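Local structure of DNA polymerase sliding clamp 2 (Sulfolobus tokodaii, 3AIZ) at residues G18-T23 / K44-I49; P128-S133 / I241-P246. The protein forms part of a ring-shaped sliding clamp that encircles DNA and tethers the polymerase and other DNA-processing proteins to it. All coordinates share one frame; numbering follows the deposited sequence.

How the contacts relate
Contacts 1 and 2 lie on opposite faces of two adjacent antiparallel strands, 46-53 and 239-244, and their centres are about 14 Å apart. In contact 1 the loop 18-23 packs on Leu46 and Val48, on the face covered by the channel-lining helices; in contact 2 the loop 128-133 packs on Trp243, on the outer face near the probable partner-binding pocket. Probable backbone hydrogen bonds join the strands, with Val45 O and Ala245 N 2.8 Å apart and Ile49 N and Ile241 O also 2.8 Å apart. Gly18 O comes 3.7 Å from Phe242 CZ. The strands come from the N- and C-terminal domains, so their pairing joins the two halves of the subunit.

Contact 1 of 2, residues G18-T23 / K44-I49; sequences GLLKVT and KVLMVI
Leu19 and Val48 meet through their methyl groups, with Leu19 CD2 3.4 Å from Val48 CG1, while Leu20 CD1 approaches Leu46 CD2 at 3.9 Å one step further along. The first pair of side chains meets at a slant and the second at about a right angle. Val48 serves both leucines. Its CG1, anti to the backbone N (chi1 -176°), is turned to Leu19 and also lies 4.0 Å from Leu19 CA, whereas CG2 is 4.1 Å from Leu20 O. Both Leu46 and Val48 project from the strand toward the loop, two residues apart, and Met47 between them takes the other face, where it packs on Trp243.

The loop contains a type II beta turn from Leu19 to Val22, in which Leu20 and Lys21 occupy the two corners; its closing bond, Val22 N to Leu19 O, is weak at 3.5 Å. Tyr39 ties the turn to the sheet: its hydroxyl is hydrogen-bonded to Leu20 O, its side chain touches Leu19 and Val22, and its backbone is bonded to Val48. Val208 of helix 202-211 touches both Leu20 and Leu46, and Phe242 and Ile244 of the adjoining strand pack on Val48 and Leu46. The contact is thus largely buried, and its side-chain contacts are all apolar. Loop 18-23, following helix 9-16, and helix 202-211 cover the same face of strand 46-53, the helix-on-sheet layering of the PCNA clamp fold, in which the helices line the DNA channel.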
ATOM      1  N   GLY A  18     -20.364   6.856  19.451  1.00 47.23           N
ATOM      2  CA  GLY A  18     -20.063   7.313  20.793  1.00 44.09           C
ATOM      3  C   GLY A  18     -20.811   6.541  21.861  1.00 45.62           C
ATOM      4  O   GLY A  18     -20.573   6.727  23.053  1.00 49.23           O
ATOM      5  N   LEU A  19     -21.720   5.670  21.435  1.00 44.52           N
ATOM      6  CA  LEU A  19     -22.485   4.855  22.370  1.00 46.58           C
ATOM      7  C   LEU A  19     -21.590   3.817  23.044  1.00 52.56           C
ATOM      8  O   LEU A  19     -21.288   2.773  22.465  1.00 58.84           O
ATOM      9  CB  LEU A  19     -23.654   4.175  21.655  1.00 46.90           C
ATOM     10  CG  LEU A  19     -24.628   5.115  20.941  1.00 48.31           C
ATOM     11  CD1 LEU A  19     -25.787   4.340  20.336  1.00 52.54           C
ATOM     12  CD2 LEU A  19     -25.145   6.178  21.893  1.00 43.01           C
ATOM     13  N   LEU A  20     -21.168   4.114  24.271  1.00 52.06           N
ATOM     14  CA  LEU A  20     -20.247   3.251  25.008  1.00 50.54           C
ATOM     15  C   LEU A  20     -20.890   1.947  25.468  1.00 53.14           C
ATOM     16  O   LEU A  20     -21.991   1.944  26.019  1.00 52.23           O
ATOM     17  CB  LEU A  20     -19.672   3.994  26.216  1.00 46.07           C
ATOM     18  CG  LEU A  20     -18.726   5.160  25.926  1.00 45.17           C
ATOM     19  CD1 LEU A  20     -18.435   5.936  27.197  1.00 40.51           C
ATOM     20  CD2 LEU A  20     -17.437   4.661  25.290  1.00 47.10           C
ATOM     21  N   LYS A  21     -20.189   0.841  25.245  1.00 58.23           N
ATOM     22  CA  LYS A  21     -20.659  -0.475  25.669  1.00 61.40           C
ATOM     23  C   LYS A  21     -22.038  -0.803  25.110  1.00 55.18           C
ATOM     24  O   LYS A  21     -22.740  -1.663  25.641  1.00 54.45           O
ATOM     25  CB  LYS A  21     -20.681  -0.576  27.198  1.00 57.46           C
ATOM     26  CG  LYS A  21     -19.313  -0.491  27.857  1.00 52.89           C
ATOM     27  CD  LYS A  21     -19.434  -0.551  29.372  1.00 63.24           C
ATOM     28  CE  LYS A  21     -18.075  -0.456  30.047  1.00 76.04           C
ATOM     29  NZ  LYS A  21     -17.193  -1.606  29.699  1.00 73.07           N
ATOM     30  N   VAL A  22     -22.423  -0.119  24.037  1.00 52.77           N
ATOM     31  CA  VAL A  22     -23.724  -0.352  23.422  1.00 58.42           C
ATOM     32  C   VAL A  22     -23.786  -1.734  22.780  1.00 60.44           C
ATOM     33  O   VAL A  22     -22.893  -2.121  22.026  1.00 64.81           O
ATOM     34  CB  VAL A  22     -24.067   0.719  22.365  1.00 58.27           C
ATOM     35  CG1 VAL A  22     -23.112   0.637  21.181  1.00 53.81           C
ATOM     36  CG2 VAL A  22     -25.504   0.560  21.904  1.00 56.16           C
ATOM     37  N   THR A  23     -24.840  -2.479  23.092  1.00 62.86           N
ATOM     38  CA  THR A  23     -25.029  -3.801  22.511  1.00 68.90           C
ATOM     39  C   THR A  23     -25.370  -3.673  21.028  1.00 66.85           C
ATOM     40  O   THR A  23     -25.507  -2.565  20.510  1.00 64.81           O
ATOM     41  CB  THR A  23     -26.128  -4.594  23.253  1.00 72.10           C
ATOM     42  OG1 THR A  23     -26.301  -5.878  22.639  1.00 76.28           O
ATOM     43  CG2 THR A  23     -27.446  -3.837  23.229  1.00 65.02           C
ATOM     44  N   LYS A  44     -25.094   0.092  35.825  1.00 46.05           N
ATOM     45  CA  LYS A  44     -26.029   1.155  36.182  1.00 46.38           C
ATOM     46  C   LYS A  44     -25.337   2.458  36.576  1.00 40.88           C
ATOM     47  O   LYS A  44     -25.960   3.345  37.156  1.00 41.63           O
ATOM     48  CB  LYS A  44     -26.963   0.696  37.306  1.00 43.30           C
ATOM     49  CG  LYS A  44     -27.769  -0.551  36.975  1.00 45.19           C
ATOM     50  CD  LYS A  44     -28.606  -0.350  35.722  1.00 49.38           C
ATOM     51  CE  LYS A  44     -29.489  -1.557  35.446  1.00 52.89           C
ATOM     52  NZ  LYS A  44     -28.691  -2.800  35.265  1.00 52.23           N
ATOM     53  N   VAL A  45     -24.055   2.576  36.253  1.00 38.27           N
ATOM     54  CA  VAL A  45     -23.294   3.767  36.611  1.00 39.68           C
ATOM     55  C   VAL A  45     -23.337   4.824  35.512  1.00 38.76           C
ATOM     56  O   VAL A  45     -23.323   6.024  35.792  1.00 38.43           O
ATOM     57  CB  VAL A  45     -21.824   3.423  36.931  1.00 39.74           C
ATOM     58  CG1 VAL A  45     -21.036   4.687  37.234  1.00 37.22           C
ATOM     59  CG2 VAL A  45     -21.751   2.452  38.099  1.00 43.79           C
ATOM     60  N   LEU A  46     -23.397   4.377  34.263  1.00 36.58           N
ATOM     61  CA  LEU A  46     -23.371   5.288  33.126  1.00 33.27           C
ATOM     62  C   LEU A  46     -24.629   5.175  32.277  1.00 35.23           C
ATOM     63  O   LEU A  46     -24.994   4.084  31.836  1.00 37.37           O
ATOM     64  CB  LEU A  46     -22.143   5.014  32.256  1.00 34.48           C
ATOM     65  CG  LEU A  46     -22.031   5.828  30.966  1.00 30.72           C
ATOM     66  CD1 LEU A  46     -21.805   7.298  31.280  1.00 32.54           C
ATOM     67  CD2 LEU A  46     -20.915   5.290  30.094  1.00 31.33           C
ATOM     68  N   MET A  47     -25.285   6.306  32.046  1.00 34.90           N
ATOM     69  CA  MET A  47     -26.439   6.353  31.158  1.00 36.64           C
ATOM     70  C   MET A  47     -26.088   7.066  29.861  1.00 37.35           C
ATOM     71  O   MET A  47     -25.784   8.258  29.861  1.00 37.50           O
ATOM     72  CB  MET A  47     -27.618   7.057  31.827  1.00 36.19           C
ATOM     73  CG  MET A  47     -28.791   7.304  30.889  1.00 38.45           C
ATOM     74  SD  MET A  47     -30.219   8.024  31.718  1.00 40.26           S
ATOM     75  CE  MET A  47     -30.601   6.730  32.896  1.00 44.58           C
ATOM     76  N   VAL A  48     -26.129   6.332  28.754  1.00 37.73           N
ATOM     77  CA  VAL A  48     -25.836   6.918  27.454  1.00 38.10           C
ATOM     78  C   VAL A  48     -27.121   7.354  26.758  1.00 41.22           C
ATOM     79  O   VAL A  48     -28.059   6.571  26.615  1.00 42.06           O
ATOM     80  CB  VAL A  48     -25.069   5.941  26.549  1.00 38.78           C
ATOM     81  CG1 VAL A  48     -24.705   6.616  25.238  1.00 36.98           C
ATOM     82  CG2 VAL A  48     -23.819   5.441  27.253  1.00 41.00           C
ATOM     83  N   ILE A  49     -27.157   8.614  26.336  1.00 38.83           N
ATOM     84  CA  ILE A  49     -28.321   9.153  25.648  1.00 36.69           C
ATOM     85  C   ILE A  49     -27.956   9.729  24.287  1.00 38.36           C
ATOM     86  O   ILE A  49     -27.025  10.524  24.162  1.00 39.26           O
ATOM     87  CB  ILE A  49     -29.017  10.251  26.475  1.00 35.47           C
ATOM     88  CG1 ILE A  49     -29.582   9.673  27.772  1.00 36.93           C
ATOM     89  CG2 ILE A  49     -30.128  10.901  25.671  1.00 38.10           C
ATOM     90  CD1 ILE A  49     -30.263  10.701  28.642  1.00 35.74           C
TER

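Contact 2 of 2, residues P128-S133 / I241-P246; sequences PKVNLS and IFWIAP
Pro128, in the interdomain connecting loop that joins the two halves of a PCNA subunit, sits over one face of the Trp243 indole, tilted so that its CD and CG come lowest. Trp243 sits on strand 239-244, and its CB starts out toward the loop. With CG anti to the carbonyl carbon (chi1 -77°), the ring reaches out beneath the proline. Trp243 CG is 3.6 Å from Pro128 CD, and that same carbon stands over the five-membered ring in a CH-pi contact, 3.4 Å from its centroid and only 6° off the ring normal.

Along the nitrogen side, CD1 and NE1 lie under Pro128 CD, and NE1 makes a weak hydrogen bond to OE1 of Glu127, the residue just before the proline. At the ring fusion, CD2 is 3.5 Å from Pro128 CD, and CE2 also lies under this carbon; beyond it CZ2 comes near Pro128 O. Along the other side, CE3 meets Pro128 CG at 3.7 Å. Further out, CZ3 still has Pro128 CB at 4.1 Å, and Val130 CG2 approaches it obliquely at 4.4 Å. Pro227 and Lys229 of strand 226-233 also touch the indole. In human PCNA a tyrosine at the equivalent position helps to line the pocket for PIP-box peptides, and Trp243 is probably placed for a similar role. At the ring's outermost carbon, Trp243 CH2 lies 3.8 Å from Pro128 O and 4.5 Å from Leu132 CD1.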
ATOM      1  N   PRO A 128     -31.604  11.968  35.166  1.00 45.10           N
ATOM      2  CA  PRO A 128     -31.554  12.375  36.574  1.00 45.23           C
ATOM      3  C   PRO A 128     -31.979  13.830  36.741  1.00 46.73           C
ATOM      4  O   PRO A 128     -31.561  14.686  35.960  1.00 43.49           O
ATOM      5  CB  PRO A 128     -30.072  12.215  36.929  1.00 41.26           C
ATOM      6  CG  PRO A 128     -29.570  11.181  35.987  1.00 41.20           C
ATOM      7  CD  PRO A 128     -30.323  11.402  34.707  1.00 45.63           C
ATOM      8  N   LYS A 129     -32.808  14.100  37.744  1.00 48.65           N
ATOM      9  CA  LYS A 129     -33.277  15.458  37.998  1.00 50.03           C
ATOM     10  C   LYS A 129     -32.568  16.064  39.202  1.00 51.22           C
ATOM     11  O   LYS A 129     -32.936  15.807  40.347  1.00 54.67           O
ATOM     12  CB  LYS A 129     -34.794  15.479  38.210  1.00 53.60           C
ATOM     13  CG  LYS A 129     -35.601  15.105  36.974  1.00 61.39           C
ATOM     14  CD  LYS A 129     -37.094  15.224  37.232  1.00 70.06           C
ATOM     15  CE  LYS A 129     -37.900  14.887  35.987  1.00 73.73           C
ATOM     16  NZ  LYS A 129     -39.362  15.067  36.207  1.00 79.21           N
ATOM     17  N   VAL A 130     -31.546  16.869  38.933  1.00 48.18           N
ATOM     18  CA  VAL A 130     -30.760  17.486  39.992  1.00 46.35           C
ATOM     19  C   VAL A 130     -30.330  18.892  39.604  1.00 45.82           C
ATOM     20  O   VAL A 130     -30.481  19.305  38.454  1.00 46.44           O
ATOM     21  CB  VAL A 130     -29.498  16.663  40.302  1.00 46.14           C
ATOM     22  CG1 VAL A 130     -29.874  15.293  40.849  1.00 46.33           C
ATOM     23  CG2 VAL A 130     -28.641  16.528  39.056  1.00 42.23           C
ATOM     24  N   ASN A 131     -29.792  19.625  40.571  1.00 48.62           N
ATOM     25  CA  ASN A 131     -29.277  20.961  40.315  1.00 48.80           C
ATOM     26  C   ASN A 131     -27.772  20.940  40.083  1.00 48.46           C
ATOM     27  O   ASN A 131     -26.993  20.695  41.005  1.00 44.84           O
ATOM     28  CB  ASN A 131     -29.613  21.904  41.470  1.00 51.75           C
ATOM     29  CG  ASN A 131     -29.007  23.285  41.289  1.00 58.19           C
ATOM     30  OD1 ASN A 131     -29.008  23.837  40.188  1.00 57.23           O
ATOM     31  ND2 ASN A 131     -28.486  23.850  42.373  1.00 60.12           N
ATOM     32  N   LEU A 132     -27.371  21.190  38.842  1.00 47.11           N
ATOM     33  CA  LEU A 132     -25.958  21.253  38.493  1.00 44.82           C
ATOM     34  C   LEU A 132     -25.331  22.536  39.030  1.00 44.96           C
ATOM     35  O   LEU A 132     -25.413  23.591  38.399  1.00 46.62           O
ATOM     36  CB  LEU A 132     -25.775  21.158  36.977  1.00 40.01           C
ATOM     37  CG  LEU A 132     -25.608  19.758  36.378  1.00 37.52           C
ATOM     38  CD1 LEU A 132     -26.318  18.704  37.213  1.00 38.13           C
ATOM     39  CD2 LEU A 132     -26.123  19.737  34.948  1.00 37.62           C
ATOM     40  N   SER A 133     -24.709  22.437  40.201  1.00 41.86           N
ATOM     41  CA  SER A 133     -24.076  23.585  40.837  1.00 41.64           C
ATOM     42  C   SER A 133     -22.988  24.167  39.944  1.00 41.83           C
ATOM     43  O   SER A 133     -22.809  25.381  39.876  1.00 43.71           O
ATOM     44  CB  SER A 133     -23.471  23.180  42.182  1.00 41.34           C
ATOM     45  OG  SER A 133     -24.411  22.486  42.983  1.00 46.47           O
ATOM     46  N   ILE A 241     -25.553  12.742  25.179  1.00 31.11           N
ATOM     47  CA  ILE A 241     -25.706  13.127  26.575  1.00 31.16           C
ATOM     48  C   ILE A 241     -25.336  11.972  27.490  1.00 32.83           C
ATOM     49  O   ILE A 241     -25.873  10.872  27.363  1.00 32.84           O
ATOM     50  CB  ILE A 241     -27.146  13.578  26.883  1.00 36.33           C
ATOM     51  CG1 ILE A 241     -27.555  14.723  25.953  1.00 37.22           C
ATOM     52  CG2 ILE A 241     -27.274  13.993  28.341  1.00 33.48           C
ATOM     53  CD1 ILE A 241     -28.969  15.205  26.165  1.00 40.92           C
ATOM     54  N   PHE A 242     -24.414  12.225  28.410  1.00 32.61           N
ATOM     55  CA  PHE A 242     -23.963  11.195  29.335  1.00 31.00           C
ATOM     56  C   PHE A 242     -24.307  11.553  30.772  1.00 29.71           C
ATOM     57  O   PHE A 242     -24.325  12.723  31.145  1.00 32.70           O
ATOM     58  CB  PHE A 242     -22.456  10.976  29.203  1.00 31.95           C
ATOM     59  CG  PHE A 242     -22.031  10.478  27.852  1.00 31.29           C
ATOM     60  CD1 PHE A 242     -21.625  11.365  26.870  1.00 29.40           C
ATOM     61  CD2 PHE A 242     -22.035   9.123  27.568  1.00 31.46           C
ATOM     62  CE1 PHE A 242     -21.232  10.910  25.628  1.00 30.53           C
ATOM     63  CE2 PHE A 242     -21.644   8.662  26.327  1.00 33.26           C
ATOM     64  CZ  PHE A 242     -21.242   9.557  25.356  1.00 34.31           C
ATOM     65  N   TRP A 243     -24.584  10.532  31.572  1.00 29.63           N
ATOM     66  CA  TRP A 243     -24.796  10.710  33.000  1.00 32.46           C
ATOM     67  C   TRP A 243     -23.938   9.715  33.769  1.00 32.52           C
ATOM     68  O   TRP A 243     -24.070   8.504  33.592  1.00 31.95           O
ATOM     69  CB  TRP A 243     -26.271  10.532  33.364  1.00 35.15           C
ATOM     70  CG  TRP A 243     -27.127  11.711  33.011  1.00 34.84           C
ATOM     71  CD1 TRP A 243     -27.911  11.853  31.905  1.00 38.36           C
ATOM     72  CD2 TRP A 243     -27.286  12.913  33.774  1.00 36.26           C
ATOM     73  NE1 TRP A 243     -28.551  13.070  31.931  1.00 37.85           N
ATOM     74  CE2 TRP A 243     -28.184  13.738  33.068  1.00 37.83           C
ATOM     75  CE3 TRP A 243     -26.759  13.371  34.985  1.00 36.49           C
ATOM     76  CZ2 TRP A 243     -28.564  14.996  33.533  1.00 37.55           C
ATOM     77  CZ3 TRP A 243     -27.137  14.619  35.445  1.00 34.79           C
ATOM     78  CH2 TRP A 243     -28.031  15.416  34.720  1.00 38.63           C
ATOM     79  N   ILE A 244     -23.053  10.234  34.613  1.00 35.27           N
ATOM     80  CA  ILE A 244     -22.155   9.391  35.393  1.00 33.96           C
ATOM     81  C   ILE A 244     -22.549   9.394  36.863  1.00 32.14           C
ATOM     82  O   ILE A 244     -22.657  10.451  37.482  1.00 32.03           O
ATOM     83  CB  ILE A 244     -20.684   9.848  35.267  1.00 32.45           C
ATOM     84  CG1 ILE A 244     -20.195   9.731  33.822  1.00 32.15           C
ATOM     85  CG2 ILE A 244     -19.794   9.025  36.181  1.00 35.81           C
ATOM     86  CD1 ILE A 244     -20.723  10.807  32.902  1.00 33.00           C
ATOM     87  N   ALA A 245     -22.769   8.208  37.417  1.00 31.30           N
ATOM     88  CA  ALA A 245     -23.067   8.083  38.837  1.00 34.38           C
ATOM     89  C   ALA A 245     -21.800   8.329  39.643  1.00 38.91           C
ATOM     90  O   ALA A 245     -20.768   7.704  39.393  1.00 40.68           O
ATOM     91  CB  ALA A 245     -23.635   6.709  39.143  1.00 37.35           C
ATOM     92  N   PRO A 246     -21.871   9.251  40.612  1.00 37.46           N
ATOM     93  CA  PRO A 246     -20.715   9.565  41.457  1.00 38.01           C
ATOM     94  C   PRO A 246     -20.446   8.445  42.449  1.00 40.13           C
ATOM     95  O   PRO A 246     -21.348   7.661  42.743  1.00 41.64           O
ATOM     96  CB  PRO A 246     -21.171  10.820  42.203  1.00 36.85           C
ATOM     97  CG  PRO A 246     -22.646  10.684  42.276  1.00 34.51           C
ATOM     98  CD  PRO A 246     -23.053  10.050  40.977  1.00 36.33           C
TER